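Local atomic coordinates of endonuclease V isoform X2 (Ciona intestinalis, PDB entry 6OZI), a protein that recognises inosine in nucleic acids and probably cleaves the strand close to it in a metal-dependent reaction, as an endonuclease V of the RNase H clan. Residues A[84-98]-A[122-136]. The protein carries 1 engineered substitution. Sequence-based numbering, arbitrary orientation. Where two conformers were deposited one is given.
Sequences SYLAFREIEPFQQEL and HIRRCGAASHLGVLS. With nucleotides of chain C.
Leu132 of helix 128-136 packs as a knob into a hole on helix 86-98 formed by Ala87, Glu90, Ile91 and Phe94. Its first torsion (chi1 -84°) sets CG beside the backbone N, and the turn at chi2 (52°) then lays CD2 on the Phe94 ring, 3.6 Å from Phe94 CG and off-centre, in a CH-pi contact, while its CG touches Ile91 CD1. Ile91 CD1 also meets Leu135 CD1 at 3.8 Å, the two side chains crossing at about a right angle. Replacing Phe94 by an alanine is likely to leave Leu132 CD2 without its aromatic wall and to open a gap toward Leu115 on strand 112-116. Closer to the helix starts the spacing shrinks: Ala87 CB sits over the face of the His131 imidazole, 3.7 Å from the ring centroid, and His131 turns an edge to the face of Phe88, a T-shaped pair. In this RNase H-like fold the two helices pack at -39° beside the central sheet, and their N-terminal ends converge on the deoxyinosine of the bound DNA. Ser84 N donates a nearly straight bond to N7 of the base, and Leu86 N reaches O6, 3.3 Å away. Ala128 N, following the N-cap Gly127, lies 2.8 Å from N1. Off one face of the base, close to O6, His122 NE2 donates to Ser84 O (3.0 Å), the carbonyl oxygen lying almost in the imidazole plane; Gln16 of helix 6-19 gives that same oxygen a second donor.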
loop_
_atom_site.group_PDB
_atom_site.type_symbol
_atom_site.label_atom_id
_atom_site.label_comp_id
_atom_site.label_asym_id
_atom_site.label_seq_id
_atom_site.Cartn_x
_atom_site.Cartn_y
_atom_site.Cartn_z
ATOM N N SER A 84 -23.053 -8.060 -8.290
ATOM C CA SER A 84 -24.141 -7.996 -9.265
ATOM C C SER A 84 -24.984 -6.731 -9.103
ATOM O O SER A 84 -25.885 -6.513 -9.930
ATOM C CB SER A 84 -25.072 -9.220 -9.225
ATOM O OG SER A 84 -24.374 -10.391 -9.604
ATOM N N TYR A 85 -24.697 -5.864 -8.119
ATOM C CA TYR A 85 -25.493 -4.663 -7.870
ATOM C C TYR A 85 -24.622 -3.423 -7.662
ATOM O O TYR A 85 -25.052 -2.462 -7.017
ATOM C CB TYR A 85 -26.419 -4.872 -6.671
ATOM C CG TYR A 85 -27.308 -6.078 -6.840
ATOM C CD1 TYR A 85 -28.477 -6.002 -7.580
ATOM C CD2 TYR A 85 -26.963 -7.306 -6.280
ATOM C CE1 TYR A 85 -29.286 -7.114 -7.752
ATOM C CE2 TYR A 85 -27.768 -8.427 -6.447
ATOM C CZ TYR A 85 -28.920 -8.325 -7.185
ATOM O OH TYR A 85 -29.726 -9.425 -7.355
ATOM N N LEU A 86 -23.406 -3.425 -8.220
ATOM C CA LEU A 86 -22.490 -2.296 -8.076
ATOM C C LEU A 86 -23.085 -1.012 -8.649
ATOM O O LEU A 86 -22.822 0.098 -8.140
ATOM C CB LEU A 86 -21.164 -2.638 -8.770
ATOM C CG LEU A 86 -20.052 -1.593 -8.848
ATOM C CD1 LEU A 86 -19.610 -1.181 -7.443
ATOM C CD2 LEU A 86 -18.869 -2.117 -9.654
ATOM N N ALA A 87 -23.890 -1.155 -9.709
ATOM C CA ALA A 87 -24.430 0.000 -10.413
ATOM C C ALA A 87 -25.243 0.878 -9.479
ATOM O O ALA A 87 -25.111 2.103 -9.493
ATOM C CB ALA A 87 -25.281 -0.460 -11.594
ATOM N N PHE A 88 -26.104 0.272 -8.664
ATOM C CA PHE A 88 -26.943 1.074 -7.785
ATOM C C PHE A 88 -26.121 1.780 -6.721
ATOM O O PHE A 88 -26.569 2.791 -6.172
ATOM C CB PHE A 88 -28.031 0.185 -7.180
ATOM C CG PHE A 88 -28.855 -0.526 -8.223
ATOM C CD1 PHE A 88 -29.891 0.133 -8.869
ATOM C CD2 PHE A 88 -28.571 -1.832 -8.588
ATOM C CE1 PHE A 88 -30.642 -0.503 -9.840
ATOM C CE2 PHE A 88 -29.318 -2.473 -9.565
ATOM C CZ PHE A 88 -30.354 -1.806 -10.187
ATOM N N ARG A 89 -24.895 1.308 -6.487
ATOM C CA ARG A 89 -23.965 1.949 -5.571
ATOM C C ARG A 89 -23.264 3.148 -6.197
ATOM O O ARG A 89 -22.891 4.082 -5.478
ATOM C CB ARG A 89 -22.926 0.930 -5.097
ATOM C CG ARG A 89 -21.840 1.471 -4.190
ATOM C CD ARG A 89 -21.213 0.330 -3.424
ATOM N NE ARG A 89 -19.937 0.668 -2.812
ATOM C CZ ARG A 89 -19.802 1.090 -1.561
ATOM N NH1 ARG A 89 -20.877 1.253 -0.796
ATOM N NH2 ARG A 89 -18.592 1.360 -1.080
ATOM N N GLU A 90 -23.029 3.154 -7.508
ATOM C CA GLU A 90 -22.248 4.265 -8.047
ATOM C C GLU A 90 -22.922 5.054 -9.176
ATOM O O GLU A 90 -22.278 5.939 -9.756
ATOM C CB GLU A 90 -20.864 3.762 -8.487
ATOM C CG GLU A 90 -20.881 2.598 -9.435
ATOM C CD GLU A 90 -19.486 2.031 -9.716
ATOM O OE1 GLU A 90 -18.574 2.149 -8.861
ATOM O OE2 GLU A 90 -19.310 1.457 -10.811
ATOM N N ILE A 91 -24.207 4.820 -9.465
ATOM C CA ILE A 91 -24.850 5.521 -10.579
ATOM C C ILE A 91 -24.953 7.018 -10.289
ATOM O O ILE A 91 -24.632 7.851 -11.144
ATOM C CB ILE A 91 -26.226 4.902 -10.899
ATOM C CG1 ILE A 91 -26.926 5.686 -12.017
ATOM C CG2 ILE A 91 -27.138 4.884 -9.677
ATOM C CD1 ILE A 91 -26.230 5.622 -13.353
ATOM N N GLU A 92 -25.392 7.387 -9.079
ATOM C CA GLU A 92 -25.558 8.809 -8.771
ATOM C C GLU A 92 -24.227 9.554 -8.718
ATOM O O GLU A 92 -24.118 10.626 -9.350
ATOM C CB GLU A 92 -26.353 8.973 -7.473
ATOM C CG GLU A 92 -26.506 10.423 -7.018
ATOM C CD GLU A 92 -27.426 11.252 -7.916
ATOM O OE1 GLU A 92 -28.050 10.680 -8.842
ATOM O OE2 GLU A 92 -27.527 12.482 -7.688
ATOM N N PRO A 93 -23.190 9.072 -8.016
ATOM C CA PRO A 93 -21.900 9.779 -8.067
ATOM C C PRO A 93 -21.372 9.935 -9.483
ATOM O O PRO A 93 -20.778 10.972 -9.811
ATOM C CB PRO A 93 -20.976 8.893 -7.221
ATOM C CG PRO A 93 -21.874 8.081 -6.378
ATOM C CD PRO A 93 -23.120 7.870 -7.162
ATOM N N PHE A 94 -21.523 8.899 -10.313
ATOM C CA PHE A 94 -21.090 8.976 -11.706
ATOM C C PHE A 94 -21.826 10.077 -12.460
ATOM O O PHE A 94 -21.202 10.906 -13.128
ATOM C CB PHE A 94 -21.303 7.641 -12.405
ATOM C CG PHE A 94 -20.957 7.672 -13.860
ATOM C CD1 PHE A 94 -19.635 7.561 -14.263
ATOM C CD2 PHE A 94 -21.939 7.807 -14.827
ATOM C CE1 PHE A 94 -19.302 7.595 -15.602
ATOM C CE2 PHE A 94 -21.608 7.835 -16.168
ATOM C CZ PHE A 94 -20.288 7.732 -16.557
ATOM N N GLN A 95 -23.164 10.060 -12.412
ATOM C CA GLN A 95 -23.952 11.074 -13.108
ATOM C C GLN A 95 -23.576 12.479 -12.654
ATOM O O GLN A 95 -23.529 13.411 -13.469
ATOM C CB GLN A 95 -25.442 10.819 -12.891
ATOM C CG GLN A 95 -25.905 9.451 -13.360
ATOM C CD GLN A 95 -26.750 9.528 -14.612
ATOM O OE1 GLN A 95 -26.354 10.146 -15.606
ATOM N NE2 GLN A 95 -27.932 8.913 -14.569
ATOM N N GLN A 96 -23.364 12.660 -11.349
ATOM C CA GLN A 96 -22.962 13.971 -10.843
ATOM C C GLN A 96 -21.588 14.376 -11.380
ATOM O O GLN A 96 -21.404 15.507 -11.853
ATOM C CB GLN A 96 -22.993 13.980 -9.316
ATOM C CG GLN A 96 -24.407 13.944 -8.743
ATOM C CD GLN A 96 -25.284 15.094 -9.247
ATOM O OE1 GLN A 96 -24.818 16.226 -9.429
ATOM N NE2 GLN A 96 -26.559 14.799 -9.487
ATOM N N GLU A 97 -20.594 13.478 -11.282
ATOM C CA GLU A 97 -19.275 13.798 -11.827
ATOM C C GLU A 97 -19.369 14.140 -13.307
ATOM O O GLU A 97 -18.755 15.108 -13.767
ATOM C CB GLU A 97 -18.295 12.638 -11.618
ATOM C CG GLU A 97 -17.869 12.376 -10.175
ATOM C CD GLU A 97 -16.916 13.437 -9.626
ATOM O OE1 GLU A 97 -16.520 14.357 -10.373
ATOM O OE2 GLU A 97 -16.563 13.352 -8.435
ATOM N N LEU A 98 -20.139 13.354 -14.064
ATOM C CA LEU A 98 -20.260 13.563 -15.502
ATOM C C LEU A 98 -20.872 14.921 -15.801
ATOM O O LEU A 98 -20.403 15.644 -16.686
ATOM C CB LEU A 98 -21.106 12.449 -16.118
ATOM C CG LEU A 98 -21.307 12.509 -17.632
ATOM C CD1 LEU A 98 -19.973 12.301 -18.332
ATOM C CD2 LEU A 98 -22.323 11.471 -18.084
ATOM N N HIS A 122 -22.100 -10.347 -16.811
ATOM C CA HIS A 122 -22.964 -10.154 -15.656
ATOM C C HIS A 122 -24.109 -11.152 -15.733
ATOM O O HIS A 122 -24.535 -11.532 -16.827
ATOM C CB HIS A 122 -23.480 -8.714 -15.634
ATOM C CG HIS A 122 -24.349 -8.380 -14.464
ATOM N ND1 HIS A 122 -25.719 -8.531 -14.487
ATOM C CD2 HIS A 122 -24.051 -7.835 -13.261
ATOM C CE1 HIS A 122 -26.224 -8.129 -13.334
ATOM N NE2 HIS A 122 -25.234 -7.700 -12.573
ATOM N N ILE A 123 -24.603 -11.573 -14.562
ATOM C CA ILE A 123 -25.628 -12.618 -14.508
ATOM C C ILE A 123 -26.854 -12.240 -15.335
ATOM O O ILE A 123 -27.448 -13.089 -16.016
ATOM C CB ILE A 123 -26.007 -12.936 -13.050
ATOM C CG1 ILE A 123 -27.114 -13.996 -13.031
ATOM C CG2 ILE A 123 -26.400 -11.663 -12.294
ATOM C CD1 ILE A 123 -27.428 -14.544 -11.659
ATOM N N ARG A 124 -27.267 -10.973 -15.285
ATOM C CA ARG A 124 -28.377 -10.502 -16.099
ATOM C C ARG A 124 -27.905 -9.583 -17.226
ATOM O O ARG A 124 -28.691 -8.786 -17.743
ATOM C CB ARG A 124 -29.429 -9.814 -15.225
ATOM C CG ARG A 124 -30.300 -10.785 -14.404
ATOM C CD ARG A 124 -31.081 -10.070 -13.290
ATOM N NE ARG A 124 -30.201 -9.426 -12.313
ATOM C CZ ARG A 124 -29.690 -10.023 -11.236
ATOM N NH1 ARG A 124 -29.959 -11.298 -10.974
ATOM N NH2 ARG A 124 -28.899 -9.339 -10.419
ATOM N N ARG A 125 -26.632 -9.693 -17.615
ATOM C CA ARG A 125 -26.069 -8.971 -18.761
ATOM C C ARG A 125 -26.221 -7.459 -18.617
ATOM O O ARG A 125 -26.444 -6.745 -19.594
ATOM C CB ARG A 125 -26.694 -9.455 -20.069
ATOM C CG ARG A 125 -26.566 -10.952 -20.300
ATOM C CD ARG A 125 -25.104 -11.410 -20.295
ATOM N NE ARG A 125 -24.994 -12.782 -20.781
ATOM C CZ ARG A 125 -24.991 -13.858 -19.997
ATOM N NH1 ARG A 125 -25.074 -13.729 -18.674
ATOM N NH2 ARG A 125 -24.907 -15.068 -20.540
ATOM N N CYS A 126 -26.049 -6.961 -17.399
ATOM C CA CYS A 126 -26.252 -5.555 -17.094
ATOM C C CYS A 126 -25.351 -5.147 -15.927
ATOM O O CYS A 126 -25.815 -4.679 -14.885
ATOM C CB CYS A 126 -27.726 -5.298 -16.784
ATOM S SG CYS A 126 -28.191 -3.558 -16.556
ATOM N N GLY A 127 -24.039 -5.329 -16.084
ATOM C CA GLY A 127 -23.107 -4.887 -15.067
ATOM C C GLY A 127 -23.017 -3.370 -15.019
ATOM O O GLY A 127 -23.533 -2.657 -15.884
ATOM N N ALA A 128 -22.314 -2.875 -13.991
ATOM C CA ALA A 128 -22.305 -1.440 -13.702
ATOM C C ALA A 128 -21.787 -0.621 -14.878
ATOM O O ALA A 128 -22.309 0.462 -15.155
ATOM C CB ALA A 128 -21.478 -1.155 -12.445
ATOM N N ALA A 129 -20.775 -1.121 -15.592
ATOM C CA ALA A 129 -20.234 -0.361 -16.718
ATOM C C ALA A 129 -21.304 -0.139 -17.784
ATOM O O ALA A 129 -21.470 0.974 -18.307
ATOM C CB ALA A 129 -19.023 -1.081 -17.306
ATOM N N SER A 130 -22.048 -1.198 -18.110
ATOM C CA SER A 130 -23.147 -1.082 -19.063
ATOM C C SER A 130 -24.270 -0.215 -18.512
ATOM O O SER A 130 -24.783 0.665 -19.209
ATOM C CB SER A 130 -23.679 -2.470 -19.412
ATOM O OG SER A 130 -22.648 -3.298 -19.899
ATOM N N HIS A 131 -24.664 -0.462 -17.262
ATOM C CA HIS A 131 -25.744 0.279 -16.620
ATOM C C HIS A 131 -25.495 1.786 -16.666
ATOM O O HIS A 131 -26.329 2.563 -17.155
ATOM C CB HIS A 131 -25.871 -0.224 -15.180
ATOM C CG HIS A 131 -27.097 0.242 -14.460
ATOM N ND1 HIS A 131 -27.875 -0.610 -13.707
ATOM C CD2 HIS A 131 -27.652 1.470 -14.331
ATOM C CE1 HIS A 131 -28.871 0.068 -13.165
ATOM N NE2 HIS A 131 -28.761 1.331 -13.532
ATOM N N LEU A 132 -24.334 2.209 -16.165
ATOM C CA LEU A 132 -23.986 3.627 -16.171
ATOM C C LEU A 132 -23.905 4.162 -17.598
ATOM O O LEU A 132 -24.363 5.284 -17.877
ATOM C CB LEU A 132 -22.661 3.840 -15.429
ATOM C CG LEU A 132 -22.683 3.972 -13.899
ATOM C CD1 LEU A 132 -23.439 2.828 -13.205
ATOM C CD2 LEU A 132 -21.268 4.089 -13.343
ATOM N N GLY A 133 -23.367 3.355 -18.527
ATOM C CA GLY A 133 -23.324 3.788 -19.916
ATOM C C GLY A 133 -24.701 4.103 -20.476
ATOM O O GLY A 133 -24.916 5.156 -21.088
ATOM N N VAL A 134 -25.667 3.212 -20.245
ATOM C CA VAL A 134 -26.988 3.406 -20.834
ATOM C C VAL A 134 -27.717 4.546 -20.145
ATOM O O VAL A 134 -28.331 5.395 -20.805
ATOM C CB VAL A 134 -27.812 2.106 -20.775
ATOM C CG1 VAL A 134 -29.277 2.396 -21.101
ATOM C CG2 VAL A 134 -27.255 1.076 -21.747
ATOM N N LEU A 135 -27.644 4.604 -18.813
ATOM C CA LEU A 135 -28.371 5.647 -18.098
ATOM C C LEU A 135 -27.804 7.031 -18.366
ATOM O O LEU A 135 -28.519 8.019 -18.180
ATOM C CB LEU A 135 -28.378 5.369 -16.592
ATOM C CG LEU A 135 -29.331 4.254 -16.142
ATOM C CD1 LEU A 135 -29.543 4.289 -14.637
ATOM C CD2 LEU A 135 -30.651 4.352 -16.884
ATOM N N SER A 136 -26.550 7.135 -18.807
ATOM C CA SER A 136 -25.969 8.434 -19.118
ATOM C C SER A 136 -25.782 8.669 -20.610
ATOM O O SER A 136 -25.290 9.736 -20.995
ATOM C CB SER A 136 -24.626 8.598 -18.403
ATOM O OG SER A 136 -23.733 7.556 -18.758
ATOM P P DI C 5 -16.682 -10.271 -6.638
ATOM O OP1 DI C 5 -15.376 -10.918 -6.269
ATOM O OP2 DI C 5 -17.268 -9.484 -5.493
ATOM O "O5'" DI C 5 -16.520 -9.361 -8.003
ATOM C "C5'" DI C 5 -15.564 -9.701 -8.976
ATOM C "C4'" DI C 5 -15.359 -8.527 -9.919
ATOM O "O4'" DI C 5 -16.761 -8.259 -10.685
ATOM C "C3'" DI C 5 -15.036 -7.421 -9.277
ATOM O "O3'" DI C 5 -14.034 -6.611 -10.043
ATOM C "C2'" DI C 5 -16.338 -6.590 -9.162
ATOM C "C1'" DI C 5 -17.163 -7.045 -10.383
ATOM N N9 DI C 5 -18.587 -7.032 -10.013
ATOM C C8 DI C 5 -19.370 -7.581 -9.072
ATOM N N7 DI C 5 -20.623 -7.129 -9.292
ATOM C C5 DI C 5 -20.601 -6.322 -10.340
ATOM C C6 DI C 5 -21.700 -5.528 -11.045
ATOM O O6 DI C 5 -22.819 -5.562 -10.663
ATOM N N1 DI C 5 -21.370 -4.724 -12.169
ATOM C C2 DI C 5 -20.018 -4.657 -12.638
ATOM N N3 DI C 5 -18.977 -5.410 -11.961
ATOM C C4 DI C 5 -19.324 -6.252 -10.790
HETATM O O HOH W 1 -23.077 -11.034 -12.161
HETATM O O HOH W 2 -28.221 -12.238 -8.709
#